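Local coordinates for protein LYND (Lyngbya aestuarii, PDB 4V1T) that probably catalyses the ATP-dependent cyclodehydration of cysteine residues in a precursor peptide to thiazolines, as a YcaO-family heterocyclase, at residues B[94-99]-B[264-269]; B[564-569]-B[679-684]. All coordinates share one frame; numbering follows the deposited sequence.

Contact 1: residues B[94-99]-B[264-269]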
ATOM      1  N   ALA B  94      32.750  -6.019   4.479  1.00 40.15           N
ATOM      2  CA  ALA B  94      31.476  -6.423   5.076  1.00 43.10           C
ATOM      3  C   ALA B  94      30.299  -5.889   4.266  1.00 42.17           C
ATOM      4  O   ALA B  94      29.293  -6.565   4.100  1.00 33.58           O
ATOM      5  CB  ALA B  94      31.392  -5.936   6.511  1.00 43.96           C
ATOM      6  N   PHE B  95      30.426  -4.672   3.759  1.00 33.08           N
ATOM      7  CA  PHE B  95      29.372  -4.084   2.954  1.00 34.49           C
ATOM      8  C   PHE B  95      29.107  -4.924   1.718  1.00 29.24           C
ATOM      9  O   PHE B  95      27.961  -5.185   1.358  1.00 36.32           O
ATOM     10  CB  PHE B  95      29.725  -2.652   2.561  1.00 37.82           C
ATOM     11  CG  PHE B  95      28.596  -1.924   1.891  1.00 37.88           C
ATOM     12  CD1 PHE B  95      27.664  -1.217   2.641  1.00 32.05           C
ATOM     13  CD2 PHE B  95      28.450  -1.969   0.526  1.00 31.28           C
ATOM     14  CE1 PHE B  95      26.627  -0.563   2.022  1.00 34.95           C
ATOM     15  CE2 PHE B  95      27.394  -1.316  -0.098  1.00 39.34           C
ATOM     16  CZ  PHE B  95      26.491  -0.611   0.653  1.00 41.57           C
ATOM     17  N   TRP B  96      30.183  -5.377   1.084  1.00 32.76           N
ATOM     18  CA  TRP B  96      30.078  -6.128  -0.154  1.00 34.23           C
ATOM     19  C   TRP B  96      29.705  -7.582   0.069  1.00 35.22           C
ATOM     20  O   TRP B  96      28.969  -8.163  -0.727  1.00 34.50           O
ATOM     21  CB  TRP B  96      31.381  -5.998  -0.948  1.00 37.50           C
ATOM     22  CG  TRP B  96      31.616  -4.568  -1.375  1.00 37.13           C
ATOM     23  CD1 TRP B  96      32.667  -3.768  -1.029  1.00 41.41           C
ATOM     24  CD2 TRP B  96      30.750  -3.760  -2.181  1.00 38.57           C
ATOM     25  NE1 TRP B  96      32.514  -2.521  -1.577  1.00 34.78           N
ATOM     26  CE2 TRP B  96      31.344  -2.484  -2.285  1.00 36.81           C
ATOM     27  CE3 TRP B  96      29.532  -3.990  -2.819  1.00 36.96           C
ATOM     28  CZ2 TRP B  96      30.770  -1.446  -3.016  1.00 40.63           C
ATOM     29  CZ3 TRP B  96      28.955  -2.962  -3.540  1.00 33.84           C
ATOM     30  CH2 TRP B  96      29.574  -1.702  -3.634  1.00 34.78           C
ATOM     31  N   SER B  97      30.191  -8.173   1.155  1.00 30.58           N
ATOM     32  CA  SER B  97      29.853  -9.562   1.457  1.00 35.68           C
ATOM     33  C   SER B  97      28.386  -9.656   1.832  1.00 44.14           C
ATOM     34  O   SER B  97      27.751 -10.667   1.582  1.00 47.55           O
ATOM     35  CB  SER B  97      30.723 -10.136   2.584  1.00 41.95           C
ATOM     36  OG  SER B  97      30.659  -9.361   3.767  1.00 45.06           O
ATOM     37  N   GLU B  98      27.852  -8.593   2.426  1.00 49.52           N
ATOM     38  CA  GLU B  98      26.447  -8.557   2.806  1.00 49.74           C
ATOM     39  C   GLU B  98      25.547  -8.507   1.572  1.00 44.46           C
ATOM     40  O   GLU B  98      24.403  -8.954   1.606  1.00 37.81           O
ATOM     41  CB  GLU B  98      26.168  -7.359   3.708  1.00 54.14           C
ATOM     42  CG  GLU B  98      24.892  -7.498   4.510  1.00 64.75           C
ATOM     43  CD  GLU B  98      24.662  -6.316   5.412  1.00 64.32           C
ATOM     44  OE1 GLU B  98      24.252  -5.267   4.884  1.00 83.22           O
ATOM     45  OE2 GLU B  98      24.900  -6.428   6.631  1.00 60.46           O
ATOM     46  N   LEU B  99      26.075  -7.969   0.481  1.00 36.77           N
ATOM     47  CA  LEU B  99      25.362  -7.965  -0.793  1.00 33.98           C
ATOM     48  C   LEU B  99      25.595  -9.262  -1.565  1.00 42.84           C
ATOM     49  O   LEU B  99      25.144  -9.408  -2.690  1.00 44.40           O
ATOM     50  CB  LEU B  99      25.801  -6.762  -1.628  1.00 31.18           C
ATOM     51  CG  LEU B  99      25.274  -5.416  -1.127  1.00 38.49           C
ATOM     52  CD1 LEU B  99      25.999  -4.270  -1.818  1.00 39.42           C
ATOM     53  CD2 LEU B  99      23.774  -5.320  -1.347  1.00 49.96           C
ATOM     54  N   ILE B 264      26.737   4.327  -7.273  1.00 35.20           N
ATOM     55  CA  ILE B 264      27.704   4.186  -8.343  1.00 33.08           C
ATOM     56  C   ILE B 264      28.552   2.938  -8.084  1.00 36.02           C
ATOM     57  O   ILE B 264      28.760   2.130  -8.972  1.00 42.71           O
ATOM     58  CB  ILE B 264      28.594   5.434  -8.466  1.00 35.78           C
ATOM     59  CG1 ILE B 264      27.803   6.568  -9.124  1.00 37.09           C
ATOM     60  CG2 ILE B 264      29.832   5.139  -9.321  1.00 41.22           C
ATOM     61  CD1 ILE B 264      28.403   7.950  -8.908  1.00 36.65           C
ATOM     62  N   ALA B 265      29.030   2.807  -6.852  1.00 36.61           N
ATOM     63  CA  ALA B 265      29.830   1.656  -6.443  1.00 35.53           C
ATOM     64  C   ALA B 265      29.049   0.360  -6.607  1.00 34.38           C
ATOM     65  O   ALA B 265      29.561  -0.621  -7.130  1.00 35.42           O
ATOM     66  CB  ALA B 265      30.291   1.814  -5.007  1.00 41.73           C
ATOM     67  N   LYS B 266      27.799   0.370  -6.170  1.00 35.03           N
ATOM     68  CA  LYS B 266      26.968  -0.803  -6.257  1.00 34.79           C
ATOM     69  C   LYS B 266      26.718  -1.190  -7.700  1.00 39.22           C
ATOM     70  O   LYS B 266      26.638  -2.376  -8.019  1.00 35.12           O
ATOM     71  CB  LYS B 266      25.639  -0.581  -5.533  1.00 37.99           C
ATOM     72  CG  LYS B 266      25.738  -0.681  -4.018  1.00 44.96           C
ATOM     73  CD  LYS B 266      24.405  -1.023  -3.386  1.00 61.31           C
ATOM     74  CE  LYS B 266      23.525   0.191  -3.264  1.00 46.37           C
ATOM     75  NZ  LYS B 266      22.087  -0.159  -3.286  1.00 43.45           N
ATOM     76  N   TRP B 267      26.597  -0.201  -8.578  1.00 38.17           N
ATOM     77  CA  TRP B 267      26.412  -0.495  -9.996  1.00 39.72           C
ATOM     78  C   TRP B 267      27.643  -1.134 -10.633  1.00 40.23           C
ATOM     79  O   TRP B 267      27.531  -2.139 -11.337  1.00 43.20           O
ATOM     80  CB  TRP B 267      26.036   0.755 -10.801  1.00 37.61           C
ATOM     81  CG  TRP B 267      26.042   0.452 -12.247  1.00 38.18           C
ATOM     82  CD1 TRP B 267      26.998   0.805 -13.151  1.00 46.73           C
ATOM     83  CD2 TRP B 267      25.085  -0.334 -12.961  1.00 38.58           C
ATOM     84  NE1 TRP B 267      26.686   0.304 -14.388  1.00 43.59           N
ATOM     85  CE2 TRP B 267      25.513  -0.394 -14.300  1.00 41.59           C
ATOM     86  CE3 TRP B 267      23.898  -0.978 -12.600  1.00 50.76           C
ATOM     87  CZ2 TRP B 267      24.799  -1.069 -15.280  1.00 42.39           C
ATOM     88  CZ3 TRP B 267      23.191  -1.659 -13.574  1.00 52.45           C
ATOM     89  CH2 TRP B 267      23.646  -1.702 -14.898  1.00 46.90           C
ATOM     90  N   ILE B 268      28.813  -0.546 -10.401  1.00 31.56           N
ATOM     91  CA  ILE B 268      30.037  -1.031 -11.045  1.00 35.55           C
ATOM     92  C   ILE B 268      30.379  -2.429 -10.549  1.00 35.49           C
ATOM     93  O   ILE B 268      30.885  -3.260 -11.323  1.00 39.86           O
ATOM     94  CB  ILE B 268      31.249  -0.086 -10.829  1.00 43.07           C
ATOM     95  CG1 ILE B 268      31.521   0.126  -9.340  1.00 58.00           C
ATOM     96  CG2 ILE B 268      30.997   1.245 -11.519  1.00 49.89           C
ATOM     97  CD1 ILE B 268      32.778   0.913  -9.043  1.00 62.19           C
ATOM     98  N   VAL B 269      30.095  -2.708  -9.272  1.00 36.27           N
ATOM     99  CA  VAL B 269      30.373  -4.035  -8.715  1.00 34.08           C
ATOM    100  C   VAL B 269      29.447  -5.051  -9.359  1.00 37.76           C
ATOM    101  O   VAL B 269      29.878  -6.114  -9.833  1.00 42.00           O
ATOM    102  CB  VAL B 269      30.210  -4.054  -7.192  1.00 31.81           C
ATOM    103  CG1 VAL B 269      30.161  -5.485  -6.650  1.00 39.66           C
ATOM    104  CG2 VAL B 269      31.334  -3.276  -6.543  1.00 37.83           C
TER

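Contact 2: residues B[564-569]-B[679-684]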
ATOM      1  N   ARG B 564     -40.624  12.385 -19.102  1.00 54.03           N
ATOM      2  CA  ARG B 564     -40.997  11.878 -17.790  1.00 55.73           C
ATOM      3  C   ARG B 564     -40.783  10.367 -17.769  1.00 54.00           C
ATOM      4  O   ARG B 564     -41.382   9.647 -18.557  1.00 56.16           O
ATOM      5  CB  ARG B 564     -42.455  12.224 -17.462  1.00 56.12           C
ATOM      6  CG  ARG B 564     -42.799  13.706 -17.566  1.00 59.72           C
ATOM      7  CD  ARG B 564     -42.063  14.570 -16.542  1.00 61.41           C
ATOM      8  NE  ARG B 564     -42.652  14.463 -15.203  1.00 68.06           N
ATOM      9  CZ  ARG B 564     -42.227  13.657 -14.233  1.00 78.95           C
ATOM     10  NH1 ARG B 564     -41.187  12.857 -14.417  1.00 97.14           N
ATOM     11  NH2 ARG B 564     -42.851  13.645 -13.059  1.00 78.66           N
ATOM     12  N   ARG B 565     -39.927   9.897 -16.871  1.00 58.93           N
ATOM     13  CA  ARG B 565     -39.552   8.490 -16.826  1.00 48.26           C
ATOM     14  C   ARG B 565     -40.015   7.833 -15.533  1.00 49.91           C
ATOM     15  O   ARG B 565     -40.124   8.491 -14.488  1.00 45.99           O
ATOM     16  CB  ARG B 565     -38.031   8.343 -16.960  1.00 58.34           C
ATOM     17  CG  ARG B 565     -37.433   8.945 -18.232  1.00 58.58           C
ATOM     18  CD  ARG B 565     -37.990   8.289 -19.486  1.00 64.73           C
ATOM     19  NE  ARG B 565     -37.815   6.840 -19.458  1.00 65.48           N
ATOM     20  CZ  ARG B 565     -38.629   5.969 -20.042  1.00 63.80           C
ATOM     21  NH1 ARG B 565     -39.689   6.383 -20.712  1.00 72.03           N
ATOM     22  NH2 ARG B 565     -38.386   4.669 -19.947  1.00 61.00           N
ATOM     23  N   PRO B 566     -40.269   6.517 -15.584  1.00 60.38           N
ATOM     24  CA  PRO B 566     -40.646   5.790 -14.370  1.00 60.88           C
ATOM     25  C   PRO B 566     -39.459   5.528 -13.445  1.00 56.77           C
ATOM     26  O   PRO B 566     -38.334   5.381 -13.927  1.00 55.17           O
ATOM     27  CB  PRO B 566     -41.199   4.475 -14.917  1.00 60.02           C
ATOM     28  CG  PRO B 566     -40.433   4.254 -16.173  1.00 62.11           C
ATOM     29  CD  PRO B 566     -40.178   5.625 -16.753  1.00 58.15           C
ATOM     30  N   ALA B 567     -39.710   5.458 -12.142  1.00 59.13           N
ATOM     31  CA  ALA B 567     -38.668   5.097 -11.186  1.00 64.44           C
ATOM     32  C   ALA B 567     -38.400   3.596 -11.213  1.00 55.64           C
ATOM     33  O   ALA B 567     -39.106   2.834 -11.883  1.00 54.77           O
ATOM     34  CB  ALA B 567     -39.047   5.527  -9.774  1.00 66.78           C
ATOM     35  N   VAL B 568     -37.378   3.198 -10.464  1.00 58.17           N
ATOM     36  CA  VAL B 568     -36.980   1.797 -10.344  1.00 55.53           C
ATOM     37  C   VAL B 568     -37.164   1.330  -8.908  1.00 52.59           C
ATOM     38  O   VAL B 568     -36.614   1.923  -7.983  1.00 48.31           O
ATOM     39  CB  VAL B 568     -35.510   1.593 -10.770  1.00 57.60           C
ATOM     40  CG1 VAL B 568     -35.120   0.124 -10.690  1.00 58.30           C
ATOM     41  CG2 VAL B 568     -35.293   2.121 -12.186  1.00 56.87           C
ATOM     42  N   ASP B 569     -37.946   0.269  -8.725  1.00 55.73           N
ATOM     43  CA  ASP B 569     -38.073  -0.377  -7.427  1.00 53.12           C
ATOM     44  C   ASP B 569     -36.773  -1.103  -7.117  1.00 54.88           C
ATOM     45  O   ASP B 569     -36.515  -2.202  -7.622  1.00 55.06           O
ATOM     46  CB  ASP B 569     -39.249  -1.349  -7.412  1.00 63.16           C
ATOM     47  CG  ASP B 569     -39.360  -2.119  -6.103  1.00 67.98           C
ATOM     48  OD1 ASP B 569     -38.750  -1.712  -5.092  1.00 62.69           O
ATOM     49  OD2 ASP B 569     -40.063  -3.148  -6.095  1.00 74.95           O
ATOM     50  N   THR B 679     -45.407   9.343 -11.271  1.00 68.48           N
ATOM     51  CA  THR B 679     -46.187   8.324 -10.592  1.00 70.19           C
ATOM     52  C   THR B 679     -47.316   7.804 -11.480  1.00 64.77           C
ATOM     53  O   THR B 679     -48.071   6.923 -11.079  1.00 82.98           O
ATOM     54  CB  THR B 679     -46.768   8.866  -9.276  1.00 88.13           C
ATOM     55  OG1 THR B 679     -47.387  10.135  -9.511  1.00106.31           O
ATOM     56  CG2 THR B 679     -45.670   9.037  -8.245  1.00 88.76           C
ATOM     57  N   THR B 680     -47.428   8.359 -12.679  1.00 64.74           N
ATOM     58  CA  THR B 680     -48.364   7.875 -13.684  1.00 71.29           C
ATOM     59  C   THR B 680     -47.996   6.461 -14.121  1.00 71.27           C
ATOM     60  O   THR B 680     -48.871   5.654 -14.417  1.00 73.73           O
ATOM     61  CB  THR B 680     -48.377   8.804 -14.921  1.00 72.64           C
ATOM     62  OG1 THR B 680     -48.718  10.133 -14.515  1.00 79.49           O
ATOM     63  CG2 THR B 680     -49.383   8.329 -15.960  1.00 87.84           C
ATOM     64  N   GLN B 681     -46.696   6.172 -14.156  1.00 65.75           N
ATOM     65  CA  GLN B 681     -46.197   4.888 -14.633  1.00 57.85           C
ATOM     66  C   GLN B 681     -45.789   3.992 -13.474  1.00 58.35           C
ATOM     67  O   GLN B 681     -45.387   4.481 -12.420  1.00 53.67           O
ATOM     68  CB  GLN B 681     -44.998   5.084 -15.557  1.00 61.55           C
ATOM     69  CG  GLN B 681     -45.327   5.724 -16.892  1.00 57.76           C
ATOM     70  CD  GLN B 681     -44.076   6.169 -17.638  1.00 73.87           C
ATOM     71  OE1 GLN B 681     -43.243   5.344 -18.026  1.00 71.03           O
ATOM     72  NE2 GLN B 681     -43.937   7.481 -17.841  1.00 79.23           N
ATOM     73  N   PRO B 682     -45.881   2.668 -13.667  1.00 57.67           N
ATOM     74  CA  PRO B 682     -45.488   1.730 -12.617  1.00 58.24           C
ATOM     75  C   PRO B 682     -43.980   1.710 -12.392  1.00 57.88           C
ATOM     76  O   PRO B 682     -43.213   2.160 -13.246  1.00 54.86           O
ATOM     77  CB  PRO B 682     -45.984   0.380 -13.148  1.00 61.99           C
ATOM     78  CG  PRO B 682     -45.966   0.531 -14.622  1.00 70.73           C
ATOM     79  CD  PRO B 682     -46.323   1.969 -14.888  1.00 67.27           C
ATOM     80  N   LEU B 683     -43.566   1.200 -11.240  1.00 57.79           N
ATOM     81  CA  LEU B 683     -42.156   1.058 -10.931  1.00 58.74           C
ATOM     82  C   LEU B 683     -41.550  -0.040 -11.782  1.00 57.86           C
ATOM     83  O   LEU B 683     -42.159  -1.084 -11.981  1.00 72.12           O
ATOM     84  CB  LEU B 683     -41.956   0.736  -9.449  1.00 71.92           C
ATOM     85  CG  LEU B 683     -42.434   1.805  -8.472  1.00 77.19           C
ATOM     86  CD1 LEU B 683     -42.368   1.291  -7.044  1.00 72.15           C
ATOM     87  CD2 LEU B 683     -41.603   3.066  -8.623  1.00 83.44           C
ATOM     88  N   LYS B 684     -40.351   0.208 -12.292  1.00 61.65           N
ATOM     89  CA  LYS B 684     -39.612  -0.801 -13.037  1.00 57.80           C
ATOM     90  C   LYS B 684     -39.081  -1.875 -12.093  1.00 55.99           C
ATOM     91  O   LYS B 684     -38.460  -1.563 -11.083  1.00 52.20           O
ATOM     92  CB  LYS B 684     -38.452  -0.155 -13.795  1.00 61.48           C
ATOM     93  CG  LYS B 684     -38.891   0.711 -14.958  1.00 52.09           C
ATOM     94  CD  LYS B 684     -39.323  -0.147 -16.137  1.00 56.12           C
ATOM     95  CE  LYS B 684     -40.197   0.637 -17.090  1.00 59.12           C
ATOM     96  NZ  LYS B 684     -40.350  -0.062 -18.390  1.00 61.04           N
TER
HETATM   97  O   HOH W   1     -42.768   5.344 -11.637  1.00 62.90           O

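Contact 1: residues B[94-99]-B[264-269]
Val269 sets its CG2 methyl over one face of the Trp96 indole, 3.9 Å from the centroid of the six-membered ring and 16° off its normal, a CH-pi contact. On the opposite face, Phe95 CD2 of the same helix lies over the centre of the ring system, so the flat indole is sandwiched between an aliphatic and an aromatic neighbour. Trp96 has CG anti to its carbonyl carbon (chi1 -64°), which carries the indole across to the second helix. There its rim slides in at the backbone: Trp96 CH2 stands 3.7 Å from Ala265 C and 3.8 Å from Ala265 CB. A small methyl suits this place, because it lets the large ring come close to the helix. Lys266 contributes its aliphatic chain: CG meets the edge of the Phe95 ring at CE2, 4.3 Å away, and CD touches Leu99 CD1 at 3.9 Å. A bend at chi3 turns the chain beyond these carbons, and its ammonium forms a salt bridge with Glu263. No hydrogen bond links the segments, whose axes stay 12.2 Å apart at a crossing angle of -56°, a spacing bridged by the indole. Helices 90-98 and 250-275 are thus joined beside helix 103-109, where Ala106 meets Trp96 and Ala109 meets Val269, while Leu249 of the second subunit packs on Phe95 and Trp96.

Contact 2: residues B[564-569]-B[679-684]
Lys684 is held by its backbone to both neighbours of Val568. Its N-H points almost straight at Ala567 O (2.9 Å between Lys684 N and Ala567 O, 178° at the hydrogen), and its own carbonyl oxygen accepts from Asp569 N at 3.0 Å. Farther back, where the backbones do not bond directly, a water accepts from Ala567 N and donates to Gln681 O. A weak bond runs from Gln681 NE2 to Arg564 O (3.4 Å); the same amide nitrogen also serves Asp678. Lys684 thus bonds on either side of Val568, the pattern of a single parallel beta bridge, here joining two loops of the YcaO domain rather than two full strands. The CB of Val568 points away from the other segment, and its side chain packs on Val594 of strand 590-596.

Van der Waals packing centres on Pro566, whose compact ring, without an N-H to satisfy, fits between the Gln681 amide and the aliphatic part of Lys684. Pro566 CD sits against the amide oxygen, Gln681 OE1, at 3.3 Å, and Pro566 CG meets Lys684 CE at 3.7 Å, reached because the lysine chain bends at chi2 (-76°). With an alanine in place of Pro566, CG and CD would be gone, which would probably leave a gap beside Gln681 OE1 and take away one of the supports of the lysine chain. Pro566 CD also lies over the guanidinium face of Arg565, which is salt-bridged to Asp596. Beside the bridge, Leu683 lays CD2 against Ala567 CB at 3.7 Å, branched tip against small methyl.

Overall arrangement
Contact 1 closes before contact 2 opens along the chain, and the two lie on opposite sides of the chain's centre, 72 Å apart between centres and about 58 Å between nearest atoms. They share no helix, strand or sheet. Contact 1 joins helices 90-98 and 250-275 in the N-terminal part of the chain, at the interface with the second subunit. Contact 2 ties the loop between helices 538-561 and 576-587 to the one between helices 661-666 and 697-710, and no other chain of the assembly touches it. Contact 1 is therefore helix packing within the chain that the second subunit covers on one side, whereas contact 2 lies wholly within the YcaO region.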